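Local coordinates for ribose-phosphate pyrophosphokinase (Mycobacterium smegmatis, PDB 5MP7), which probably makes phosphoribosyl pyrophosphate by transferring the pyrophosphoryl group of ATP to the 1-hydroxyl of ribose 5-phosphate, with magnesium as cofactor, at residues K10-F15 and N307-V312; A28-V33 and I301-A306; R41-A44 and I48-R51. All blocks are in the same frame, centred on the assembly; numbering follows the deposited sequence.

In the fold
Interactions 1 and 2 are neighbours, with centres about 10 Å apart. Both use helix 302-314, close to the end of the chain. Interaction 1 packs this helix on strand 12-16, which is outermost within this chain in the five-stranded parallel sheet. Interaction 2 packs it on helix 21-31, the next element after that strand. Together they fasten the chain's last helix to the N-terminal part of the protein. Interaction 3 is a hairpin of strands 38-42 and 48-52. Its centre lies about 26 Å from that of interaction 1 and about 27 Å from that of interaction 2. Along the chain, interaction 3 is nested inside interaction 2, which is nested inside interaction 1.

Interaction 1. Residues K10-F15 and N307-V312; sequences KNLMLF and NTIRAV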
ATOM      1  N   LYS A  10     -66.250  33.831  -4.360  1.00 42.49           N
ATOM      2  CA  LYS A  10     -66.067  32.400  -3.882  1.00 44.55           C
ATOM      3  C   LYS A  10     -65.576  31.438  -4.937  1.00 40.69           C
ATOM      4  O   LYS A  10     -66.174  31.302  -5.981  1.00 44.03           O
ATOM      5  CB  LYS A  10     -67.366  31.793  -3.354  1.00 46.21           C
ATOM      6  CG  LYS A  10     -67.556  31.931  -1.859  1.00 49.48           C
ATOM      7  CD  LYS A  10     -68.606  30.959  -1.318  1.00 50.97           C
ATOM      8  CE  LYS A  10     -69.820  30.814  -2.237  1.00 50.11           C
ATOM      9  NZ  LYS A  10     -70.922  30.036  -1.611  1.00 48.37           N
ATOM     10  N   ASN A  11     -64.541  30.689  -4.619  1.00 38.97           N
ATOM     11  CA  ASN A  11     -63.907  29.830  -5.588  1.00 39.01           C
ATOM     12  C   ASN A  11     -63.539  28.483  -4.928  1.00 35.86           C
ATOM     13  O   ASN A  11     -62.758  28.430  -3.980  1.00 32.65           O
ATOM     14  CB  ASN A  11     -62.686  30.569  -6.128  1.00 45.05           C
ATOM     15  CG  ASN A  11     -61.796  29.703  -6.996  1.00 53.68           C
ATOM     16  OD1 ASN A  11     -62.267  28.995  -7.897  1.00 54.52           O
ATOM     17  ND2 ASN A  11     -60.486  29.773  -6.751  1.00 56.67           N
ATOM     18  N   LEU A  12     -64.100  27.402  -5.444  1.00 34.15           N
ATOM     19  CA  LEU A  12     -63.890  26.073  -4.876  1.00 35.65           C
ATOM     20  C   LEU A  12     -62.635  25.462  -5.466  1.00 32.90           C
ATOM     21  O   LEU A  12     -62.523  25.333  -6.671  1.00 34.35           O
ATOM     22  CB  LEU A  12     -65.104  25.179  -5.171  1.00 36.75           C
ATOM     23  CG  LEU A  12     -65.328  23.939  -4.295  1.00 42.00           C
ATOM     24  CD1 LEU A  12     -66.653  23.272  -4.600  1.00 40.78           C
ATOM     25  CD2 LEU A  12     -64.246  22.893  -4.486  1.00 48.90           C
ATOM     26  N   MET A  13     -61.707  25.063  -4.623  1.00 31.24           N
ATOM     27  CA  MET A  13     -60.525  24.356  -5.077  1.00 31.48           C
ATOM     28  C   MET A  13     -60.307  23.086  -4.297  1.00 27.98           C
ATOM     29  O   MET A  13     -60.343  23.046  -3.087  1.00 26.20           O
ATOM     30  CB  MET A  13     -59.290  25.226  -4.984  1.00 32.92           C
ATOM     31  CG  MET A  13     -59.221  26.201  -6.121  1.00 38.23           C
ATOM     32  SD  MET A  13     -57.793  27.294  -5.978  1.00 46.75           S
ATOM     33  CE  MET A  13     -56.569  26.359  -6.897  1.00 48.66           C
ATOM     34  N   LEU A  14     -60.016  22.047  -5.035  1.00 29.54           N
ATOM     35  CA  LEU A  14     -59.879  20.731  -4.509  1.00 28.92           C
ATOM     36  C   LEU A  14     -58.405  20.350  -4.638  1.00 28.37           C
ATOM     37  O   LEU A  14     -57.825  20.398  -5.703  1.00 30.16           O
ATOM     38  CB  LEU A  14     -60.829  19.821  -5.288  1.00 29.91           C
ATOM     39  CG  LEU A  14     -60.759  18.329  -4.951  1.00 37.12           C
ATOM     40  CD1 LEU A  14     -61.277  17.977  -3.540  1.00 38.70           C
ATOM     41  CD2 LEU A  14     -61.560  17.596  -6.010  1.00 37.85           C
ATOM     42  N   PHE A  15     -57.817  19.937  -3.536  1.00 28.92           N
ATOM     43  CA  PHE A  15     -56.440  19.488  -3.476  1.00 28.96           C
ATOM     44  C   PHE A  15     -56.442  18.030  -3.012  1.00 32.29           C
ATOM     45  O   PHE A  15     -57.295  17.629  -2.234  1.00 34.40           O
ATOM     46  CB  PHE A  15     -55.688  20.315  -2.462  1.00 27.60           C
ATOM     47  CG  PHE A  15     -55.718  21.765  -2.766  1.00 29.33           C
ATOM     48  CD1 PHE A  15     -56.778  22.562  -2.376  1.00 28.43           C
ATOM     49  CD2 PHE A  15     -54.678  22.335  -3.483  1.00 30.97           C
ATOM     50  CE1 PHE A  15     -56.789  23.907  -2.719  1.00 29.93           C
ATOM     51  CE2 PHE A  15     -54.681  23.662  -3.821  1.00 29.35           C
ATOM     52  CZ  PHE A  15     -55.733  24.449  -3.466  1.00 28.78           C
ATOM     53  N   ASN A 307     -71.299  15.518  -2.028  1.00 28.75           N
ATOM     54  CA  ASN A 307     -72.427  16.238  -1.435  1.00 30.62           C
ATOM     55  C   ASN A 307     -72.046  17.046  -0.212  1.00 32.09           C
ATOM     56  O   ASN A 307     -72.538  18.162  -0.044  1.00 30.86           O
ATOM     57  CB  ASN A 307     -73.553  15.317  -1.025  1.00 36.06           C
ATOM     58  CG  ASN A 307     -74.528  15.048  -2.130  1.00 41.08           C
ATOM     59  OD1 ASN A 307     -75.383  15.869  -2.416  1.00 48.42           O
ATOM     60  ND2 ASN A 307     -74.426  13.889  -2.735  1.00 44.29           N
ATOM     61  N   THR A 308     -71.180  16.495   0.633  1.00 29.38           N
ATOM     62  CA  THR A 308     -70.713  17.224   1.800  1.00 29.89           C
ATOM     63  C   THR A 308     -69.878  18.445   1.429  1.00 29.55           C
ATOM     64  O   THR A 308     -70.062  19.505   2.012  1.00 32.43           O
ATOM     65  CB  THR A 308     -69.874  16.332   2.730  1.00 32.23           C
ATOM     66  OG1 THR A 308     -70.624  15.175   3.072  1.00 33.05           O
ATOM     67  CG2 THR A 308     -69.566  17.044   4.023  1.00 34.06           C
ATOM     68  N   ILE A 309     -68.970  18.308   0.462  1.00 28.54           N
ATOM     69  CA  ILE A 309     -68.167  19.440  -0.027  1.00 25.57           C
ATOM     70  C   ILE A 309     -69.065  20.527  -0.604  1.00 26.63           C
ATOM     71  O   ILE A 309     -68.862  21.706  -0.323  1.00 26.41           O
ATOM     72  CB  ILE A 309     -67.139  19.004  -1.092  1.00 25.96           C
ATOM     73  CG1 ILE A 309     -66.098  18.104  -0.437  1.00 27.68           C
ATOM     74  CG2 ILE A 309     -66.445  20.180  -1.774  1.00 22.90           C
ATOM     75  CD1 ILE A 309     -65.107  17.500  -1.414  1.00 30.67           C
ATOM     76  N   ARG A 310     -70.072  20.129  -1.365  1.00 25.90           N
ATOM     77  CA  ARG A 310     -70.963  21.080  -1.989  1.00 29.61           C
ATOM     78  C   ARG A 310     -71.729  21.876  -0.931  1.00 30.04           C
ATOM     79  O   ARG A 310     -71.847  23.098  -1.026  1.00 28.08           O
ATOM     80  CB  ARG A 310     -71.922  20.350  -2.915  1.00 35.00           C
ATOM     81  CG  ARG A 310     -72.565  21.162  -4.017  1.00 47.02           C
ATOM     82  CD  ARG A 310     -72.969  20.397  -5.338  1.00 62.77           C
ATOM     83  NE  ARG A 310     -73.781  19.136  -5.335  1.00 64.55           N
ATOM     84  CZ  ARG A 310     -73.439  17.916  -5.783  1.00 68.81           C
ATOM     85  NH1 ARG A 310     -72.225  17.645  -6.253  1.00 71.46           N
ATOM     86  NH2 ARG A 310     -74.324  16.926  -5.719  1.00 67.97           N
ATOM     87  N   ALA A 311     -72.221  21.195   0.092  1.00 28.04           N
ATOM     88  CA  ALA A 311     -72.983  21.848   1.147  1.00 30.15           C
ATOM     89  C   ALA A 311     -72.125  22.788   2.013  1.00 30.28           C
ATOM     90  O   ALA A 311     -72.566  23.866   2.394  1.00 32.94           O
ATOM     91  CB  ALA A 311     -73.631  20.808   2.034  1.00 30.97           C
ATOM     92  N   VAL A 312     -70.911  22.376   2.312  1.00 29.79           N
ATOM     93  CA  VAL A 312     -69.965  23.237   3.028  1.00 28.64           C
ATOM     94  C   VAL A 312     -69.631  24.467   2.210  1.00 29.44           C
ATOM     95  O   VAL A 312     -69.652  25.597   2.736  1.00 29.13           O
ATOM     96  CB  VAL A 312     -68.662  22.488   3.393  1.00 29.18           C
ATOM     97  CG1 VAL A 312     -67.574  23.428   3.888  1.00 29.10           C
ATOM     98  CG2 VAL A 312     -68.949  21.421   4.458  1.00 29.42           C
TER
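Leu12 and Leu14 of the strand meet one residue of the helix, Ile309. The contact across the segments is entirely apolar. Leu12 sends its CD1 methyl to CG2 of Ile309, at 4.2 Å. The two side chains cross at about a right angle. Leu14 sits two residues further along the strand and faces the helix as well. Its CD1 is 4.4 Å from CD1 of Ile309. The two branches of the isoleucine thus serve different leucines. With CG2 anti to the backbone N (chi1 -67°), this short branch is aimed at Leu12. CD1, at the end of the extended longer branch, meets Leu14. The interface is small, at 107 Å² for both sides together. The nearest CA atoms, of Leu12 and Arg310, are 9.1 Å apart, so the side chains bridge the gap between the backbones. Leu14 and Ile309 are buried.

Within 307-312, Val312 N bonds to Thr308 O at 3.0 Å, and the Thr308 hydroxyl is hydrogen-bonded to the Leu304 carbonyl. Lys10, the first modelled residue, reaches over to Phe313. It hydrogen-bonds the carbonyl there through NZ and makes a cation-pi contact with the ring. Both contacts tie the segment before the strand to the residue just after 307-312.

The C-terminal helix here covers an edge strand of a five-stranded parallel sheet, in an alpha/beta domain of PRTase-like type. It packs on the N-terminal family region although about 290 residues separate them. Strand 12-16 is outermost within this chain, and Met13 joins it to strand 60-64 through backbone bonds to Asp60 and Phe62. Phe62 also touches Leu12, Ile309 and Val312. Helix 21-31 closes another flank, with Val27 and Leu31 on Ile309 and Ala28 on Leu14.

Interaction 2. Residues A28-V33 and I301-A306; sequences AKELDV and IAPLLA
Glu30 and Leu31 pack against Ala306 where two helices meet, at the end of helix 21-31 and the start of helix 302-314. The first helix closes here in a Schellman motif. Asp32 is its C-prime residue and has positive phi (62°). Val33 N bonds to Ala28 O at 3.1 Å, and a weak bond joins Asp32 N to Lys29 O. The last turn therefore ends right beside the contact.

The small Ala306 side chain is consistent with the close approach of the helices. Ala306 CA lies 6.1 Å from Leu31 CA. The alanine methyl points at the other helix and is buried there. Glu30 CB comes to 3.5 Å from Ala306 CB, a close contact of a methylene and a methyl. Leu31 flanks the same methyl, with its CG 4.2 Å from Ala306 CB. Leu31 CG lies anti to the carbonyl carbon (chi1 -71°), which brings CG to this methyl and CD2 to the Ala306 carbonyl.

Further out, the Glu30 chain bends back at its second torsion (chi2 -75°). The bend carries the carboxylate along the partner helix to Pro303, and the two side chains meet at a slant. Glu30 OE2 is 3.8 Å from Pro303 CG. The proline lies one turn before Ala306, at the exposed border of the contact. The acid meets a ring carbon here, so this is van der Waals contact and not a polar bond. The two segments bury 190 Å² between them, without any hydrogen bond from one to the other.

Helix 302-314 rests on helix 21-31 over more than this spot: Ala302 touches Gln26 and Val27, and Leu305 touches Val27. Back at the centre of the contact, Leu31 CD2 lies 3.7 Å from Ala306 O.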
ATOM      1  N   ALA A  28     -63.678  14.511  -7.718  1.00 29.61           N
ATOM      2  CA  ALA A  28     -63.511  15.562  -8.710  1.00 28.81           C
ATOM      3  C   ALA A  28     -64.530  15.471  -9.832  1.00 30.05           C
ATOM      4  O   ALA A  28     -65.088  16.479 -10.230  1.00 31.44           O
ATOM      5  CB  ALA A  28     -62.103  15.515  -9.294  1.00 28.12           C
ATOM      6  N   LYS A  29     -64.758  14.265 -10.342  1.00 33.57           N
ATOM      7  CA  LYS A  29     -65.776  14.053 -11.368  1.00 35.68           C
ATOM      8  C   LYS A  29     -67.151  14.390 -10.916  1.00 31.99           C
ATOM      9  O   LYS A  29     -67.866  15.012 -11.652  1.00 37.54           O
ATOM     10  CB  LYS A  29     -65.762  12.628 -11.866  1.00 42.82           C
ATOM     11  CG  LYS A  29     -64.866  12.460 -13.077  1.00 51.18           C
ATOM     12  CD  LYS A  29     -64.026  11.177 -13.001  1.00 60.54           C
ATOM     13  CE  LYS A  29     -63.608  10.787 -14.413  1.00 65.52           C
ATOM     14  NZ  LYS A  29     -62.810   9.544 -14.646  1.00 69.67           N
ATOM     15  N   GLU A  30     -67.530  14.000  -9.706  1.00 34.89           N
ATOM     16  CA  GLU A  30     -68.883  14.325  -9.155  1.00 35.02           C
ATOM     17  C   GLU A  30     -69.117  15.820  -9.012  1.00 34.85           C
ATOM     18  O   GLU A  30     -70.235  16.286  -9.218  1.00 37.26           O
ATOM     19  CB  GLU A  30     -69.107  13.671  -7.792  1.00 35.48           C
ATOM     20  CG  GLU A  30     -69.023  12.139  -7.845  1.00 40.13           C
ATOM     21  CD  GLU A  30     -70.270  11.503  -8.470  1.00 45.74           C
ATOM     22  OE1 GLU A  30     -71.064  12.255  -9.112  1.00 39.78           O
ATOM     23  OE2 GLU A  30     -70.458  10.253  -8.307  1.00 47.47           O
ATOM     24  N   LEU A  31     -68.063  16.550  -8.651  1.00 33.78           N
ATOM     25  CA  LEU A  31     -68.130  18.000  -8.469  1.00 35.96           C
ATOM     26  C   LEU A  31     -67.934  18.774  -9.744  1.00 39.38           C
ATOM     27  O   LEU A  31     -68.242  19.954  -9.764  1.00 39.41           O
ATOM     28  CB  LEU A  31     -67.041  18.471  -7.516  1.00 34.81           C
ATOM     29  CG  LEU A  31     -67.209  18.108  -6.059  1.00 34.90           C
ATOM     30  CD1 LEU A  31     -65.896  18.379  -5.352  1.00 36.09           C
ATOM     31  CD2 LEU A  31     -68.332  18.899  -5.428  1.00 34.91           C
ATOM     32  N   ASP A  32     -67.391  18.123 -10.782  1.00 42.64           N
ATOM     33  CA  ASP A  32     -67.021  18.772 -12.044  1.00 47.64           C
ATOM     34  C   ASP A  32     -65.944  19.827 -11.862  1.00 43.00           C
ATOM     35  O   ASP A  32     -66.000  20.919 -12.432  1.00 42.60           O
ATOM     36  CB  ASP A  32     -68.255  19.380 -12.753  1.00 55.24           C
ATOM     37  CG  ASP A  32     -67.957  19.818 -14.196  1.00 62.31           C
ATOM     38  OD1 ASP A  32     -67.337  19.014 -14.949  1.00 73.45           O
ATOM     39  OD2 ASP A  32     -68.345  20.959 -14.578  1.00 65.56           O
ATOM     40  N   VAL A  33     -64.988  19.522 -11.017  1.00 44.48           N
ATOM     41  CA  VAL A  33     -63.896  20.445 -10.734  1.00 46.19           C
ATOM     42  C   VAL A  33     -62.629  19.651 -10.844  1.00 46.00           C
ATOM     43  O   VAL A  33     -62.554  18.584 -10.273  1.00 53.04           O
ATOM     44  CB  VAL A  33     -64.010  21.008  -9.296  1.00 45.54           C
ATOM     45  CG1 VAL A  33     -62.764  21.777  -8.893  1.00 51.48           C
ATOM     46  CG2 VAL A  33     -65.226  21.923  -9.184  1.00 47.67           C
ATOM     47  N   ILE A 301     -67.663   5.793  -1.697  1.00 27.92           N
ATOM     48  CA  ILE A 301     -67.998   6.884  -0.794  1.00 32.70           C
ATOM     49  C   ILE A 301     -67.986   8.263  -1.503  1.00 31.87           C
ATOM     50  O   ILE A 301     -68.286   9.267  -0.883  1.00 35.27           O
ATOM     51  CB  ILE A 301     -67.029   6.878   0.423  1.00 33.99           C
ATOM     52  CG1 ILE A 301     -67.722   7.447   1.643  1.00 38.94           C
ATOM     53  CG2 ILE A 301     -65.708   7.599   0.162  1.00 32.57           C
ATOM     54  CD1 ILE A 301     -68.553   6.400   2.356  1.00 44.90           C
ATOM     55  N   ALA A 302     -67.631   8.309  -2.779  1.00 29.33           N
ATOM     56  CA  ALA A 302     -67.448   9.558  -3.463  1.00 28.89           C
ATOM     57  C   ALA A 302     -68.680  10.431  -3.514  1.00 29.48           C
ATOM     58  O   ALA A 302     -68.555  11.648  -3.311  1.00 27.63           O
ATOM     59  CB  ALA A 302     -66.896   9.346  -4.855  1.00 28.93           C
ATOM     60  N   PRO A 303     -69.856   9.864  -3.836  1.00 31.12           N
ATOM     61  CA  PRO A 303     -71.041  10.749  -3.929  1.00 32.46           C
ATOM     62  C   PRO A 303     -71.357  11.443  -2.595  1.00 36.59           C
ATOM     63  O   PRO A 303     -71.728  12.614  -2.583  1.00 34.20           O
ATOM     64  CB  PRO A 303     -72.154   9.808  -4.324  1.00 34.20           C
ATOM     65  CG  PRO A 303     -71.456   8.664  -5.031  1.00 34.17           C
ATOM     66  CD  PRO A 303     -70.175   8.486  -4.267  1.00 34.30           C
ATOM     67  N   LEU A 304     -71.170  10.720  -1.488  1.00 38.12           N
ATOM     68  CA  LEU A 304     -71.345  11.264  -0.144  1.00 37.11           C
ATOM     69  C   LEU A 304     -70.328  12.402   0.151  1.00 38.47           C
ATOM     70  O   LEU A 304     -70.704  13.456   0.670  1.00 35.36           O
ATOM     71  CB  LEU A 304     -71.222  10.144   0.888  1.00 36.30           C
ATOM     72  CG  LEU A 304     -71.453  10.472   2.362  1.00 41.19           C
ATOM     73  CD1 LEU A 304     -72.890  10.968   2.615  1.00 40.10           C
ATOM     74  CD2 LEU A 304     -71.145   9.239   3.227  1.00 42.53           C
ATOM     75  N   LEU A 305     -69.054  12.171  -0.171  1.00 33.04           N
ATOM     76  CA  LEU A 305     -68.067  13.198  -0.031  1.00 29.50           C
ATOM     77  C   LEU A 305     -68.363  14.411  -0.910  1.00 28.99           C
ATOM     78  O   LEU A 305     -68.216  15.529  -0.446  1.00 27.83           O
ATOM     79  CB  LEU A 305     -66.663  12.671  -0.320  1.00 32.53           C
ATOM     80  CG  LEU A 305     -66.055  11.821   0.789  1.00 34.42           C
ATOM     81  CD1 LEU A 305     -64.630  11.476   0.424  1.00 34.89           C
ATOM     82  CD2 LEU A 305     -66.072  12.500   2.156  1.00 36.95           C
ATOM     83  N   ALA A 306     -68.785  14.207  -2.156  1.00 28.76           N
ATOM     84  CA  ALA A 306     -69.086  15.336  -3.052  1.00 27.34           C
ATOM     85  C   ALA A 306     -70.256  16.162  -2.538  1.00 27.80           C
ATOM     86  O   ALA A 306     -70.187  17.377  -2.581  1.00 29.42           O
ATOM     87  CB  ALA A 306     -69.345  14.865  -4.466  1.00 26.26           C
TER

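Interaction 3. Residues R41-A44 and I48-R51; sequences RDFA and IFVR
Arg41 and Phe49 form an antiparallel hydrogen-bonded pair. Phe49 N donates to Arg41 O at 2.8 Å and meets the carbonyl almost head-on, with a C=O...donor angle of 173°. Arg41 N returns a bond to Phe49 O at 3.1 Å, in the plane of that carbonyl. Both bonds are nearly straight at hydrogen.

Asp42 and Ile48 are the adjoining non-hydrogen-bonded pair, with CA atoms 4.7 Å apart. Their side chains lie side by side and point the same way, on the face of the sheet away from Arg41 and Phe49. Asp42 OD1 is 3.5 Å from Ile48 CG1. Beyond the strand end, Phe43 turns its ring back toward the partner strand. Its CZ comes to 4.1 Å from CD2 of Phe49, and the two ring side chains run obliquely to each other. Phe49 CG stands anti to the backbone N (chi1 178°), which swings the ring out so that CD2 meets Phe43 and CE1 lies over the guanidinium of Arg51, toward its rim.

Further out, Asp42 OD1 is held by a salt bridge to Arg18. Ile48 packs on Glu77 and Ile80 of helix 71-87, and its N is hydrogen-bonded to Tyr102 OH of a second subunit.

The turn of this beta hairpin holds Asn45, Gly46 and Glu47, predicted to bind ATP, and the Phe43 side chain is about 4 Å from that of Glu47. The hairpin probably helps hold the ends of this loop together beside the subunit interface. Its two straight backbone bonds fix the strand register, while the Arg18 salt bridge probably offsets the charge of Asp42 beside apolar Ile48.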
ATOM      1  N   ARG A  41     -43.584  15.247  -4.030  1.00 50.65           N
ATOM      2  CA  ARG A  41     -42.495  14.299  -4.173  1.00 53.66           C
ATOM      3  C   ARG A  41     -41.728  14.104  -2.875  1.00 53.91           C
ATOM      4  O   ARG A  41     -41.727  14.977  -2.013  1.00 52.16           O
ATOM      5  CB  ARG A  41     -41.519  14.817  -5.228  1.00 57.39           C
ATOM      6  CG  ARG A  41     -42.129  15.145  -6.600  1.00 65.25           C
ATOM      7  CD  ARG A  41     -42.525  13.969  -7.497  1.00 70.32           C
ATOM      8  NE  ARG A  41     -42.748  14.583  -8.807  1.00 76.01           N
ATOM      9  CZ  ARG A  41     -43.875  15.204  -9.192  1.00 84.41           C
ATOM     10  NH1 ARG A  41     -44.957  15.226  -8.407  1.00 86.65           N
ATOM     11  NH2 ARG A  41     -43.938  15.780 -10.395  1.00 81.92           N
ATOM     12  N   ASP A  42     -41.004  12.992  -2.798  1.00 57.06           N
ATOM     13  CA  ASP A  42     -40.233  12.613  -1.619  1.00 61.53           C
ATOM     14  C   ASP A  42     -38.747  12.738  -1.895  1.00 57.38           C
ATOM     15  O   ASP A  42     -38.250  12.249  -2.902  1.00 63.65           O
ATOM     16  CB  ASP A  42     -40.510  11.160  -1.219  1.00 70.01           C
ATOM     17  CG  ASP A  42     -41.946  10.939  -0.621  1.00 85.16           C
ATOM     18  OD1 ASP A  42     -42.625  11.900  -0.196  1.00101.70           O
ATOM     19  OD2 ASP A  42     -42.396   9.781  -0.540  1.00 95.79           O
ATOM     20  N   PHE A  43     -38.035  13.390  -0.989  1.00 56.99           N
ATOM     21  CA  PHE A  43     -36.584  13.231  -0.891  1.00 58.54           C
ATOM     22  C   PHE A  43     -36.269  11.845  -0.346  1.00 53.85           C
ATOM     23  O   PHE A  43     -37.104  11.218   0.305  1.00 46.98           O
ATOM     24  CB  PHE A  43     -35.975  14.297   0.025  1.00 64.59           C
ATOM     25  CG  PHE A  43     -36.161  15.714  -0.487  1.00 71.74           C
ATOM     26  CD1 PHE A  43     -35.944  16.026  -1.827  1.00 78.67           C
ATOM     27  CD2 PHE A  43     -36.568  16.740   0.371  1.00 77.94           C
ATOM     28  CE1 PHE A  43     -36.124  17.325  -2.289  1.00 86.15           C
ATOM     29  CE2 PHE A  43     -36.752  18.037  -0.089  1.00 82.00           C
ATOM     30  CZ  PHE A  43     -36.529  18.332  -1.420  1.00 87.17           C
ATOM     31  N   ALA A  44     -35.066  11.360  -0.641  1.00 58.75           N
ATOM     32  CA  ALA A  44     -34.652  10.001  -0.253  1.00 58.35           C
ATOM     33  C   ALA A  44     -34.741   9.835   1.255  1.00 60.28           C
ATOM     34  O   ALA A  44     -35.075   8.757   1.775  1.00 57.67           O
ATOM     35  CB  ALA A  44     -33.243   9.749  -0.728  1.00 60.13           C
ATOM     36  N   ILE A  48     -41.128  15.309   2.648  1.00 40.97           N
ATOM     37  CA  ILE A  48     -42.050  15.590   1.558  1.00 41.11           C
ATOM     38  C   ILE A  48     -41.892  17.023   1.055  1.00 39.37           C
ATOM     39  O   ILE A  48     -41.793  17.943   1.845  1.00 37.41           O
ATOM     40  CB  ILE A  48     -43.481  15.373   2.059  1.00 41.58           C
ATOM     41  CG1 ILE A  48     -43.651  13.925   2.475  1.00 39.87           C
ATOM     42  CG2 ILE A  48     -44.526  15.705   1.011  1.00 44.43           C
ATOM     43  CD1 ILE A  48     -44.597  13.811   3.623  1.00 40.76           C
ATOM     44  N   PHE A  49     -41.922  17.176  -0.259  1.00 41.02           N
ATOM     45  CA  PHE A  49     -41.871  18.456  -0.912  1.00 42.14           C
ATOM     46  C   PHE A  49     -43.208  18.690  -1.570  1.00 37.88           C
ATOM     47  O   PHE A  49     -43.685  17.859  -2.301  1.00 32.50           O
ATOM     48  CB  PHE A  49     -40.789  18.439  -1.979  1.00 50.03           C
ATOM     49  CG  PHE A  49     -40.693  19.719  -2.761  1.00 58.92           C
ATOM     50  CD1 PHE A  49     -41.538  19.940  -3.851  1.00 65.45           C
ATOM     51  CD2 PHE A  49     -39.764  20.710  -2.422  1.00 65.11           C
ATOM     52  CE1 PHE A  49     -41.476  21.121  -4.577  1.00 66.33           C
ATOM     53  CE2 PHE A  49     -39.688  21.895  -3.157  1.00 67.58           C
ATOM     54  CZ  PHE A  49     -40.550  22.100  -4.238  1.00 65.65           C
ATOM     55  N   VAL A  50     -43.776  19.871  -1.374  1.00 37.20           N
ATOM     56  CA  VAL A  50     -45.084  20.194  -1.916  1.00 33.09           C
ATOM     57  C   VAL A  50     -44.992  21.540  -2.567  1.00 31.72           C
ATOM     58  O   VAL A  50     -44.467  22.450  -1.974  1.00 35.05           O
ATOM     59  CB  VAL A  50     -46.158  20.155  -0.789  1.00 36.66           C
ATOM     60  CG1 VAL A  50     -47.315  21.120  -1.027  1.00 37.71           C
ATOM     61  CG2 VAL A  50     -46.734  18.740  -0.655  1.00 39.71           C
ATOM     62  N   ARG A  51     -45.547  21.696  -3.762  1.00 30.71           N
ATOM     63  CA  ARG A  51     -45.669  23.011  -4.371  1.00 34.82           C
ATOM     64  C   ARG A  51     -46.910  23.111  -5.227  1.00 32.14           C
ATOM     65  O   ARG A  51     -47.169  22.237  -6.015  1.00 30.86           O
ATOM     66  CB  ARG A  51     -44.452  23.310  -5.223  1.00 38.96           C
ATOM     67  CG  ARG A  51     -44.427  24.749  -5.720  1.00 47.12           C
ATOM     68  CD  ARG A  51     -43.191  25.002  -6.576  1.00 51.68           C
ATOM     69  NE  ARG A  51     -43.165  24.034  -7.665  1.00 52.74           N
ATOM     70  CZ  ARG A  51     -42.088  23.464  -8.185  1.00 55.81           C
ATOM     71  NH1 ARG A  51     -40.860  23.761  -7.749  1.00 60.41           N
ATOM     72  NH2 ARG A  51     -42.250  22.578  -9.160  1.00 55.50           N
TER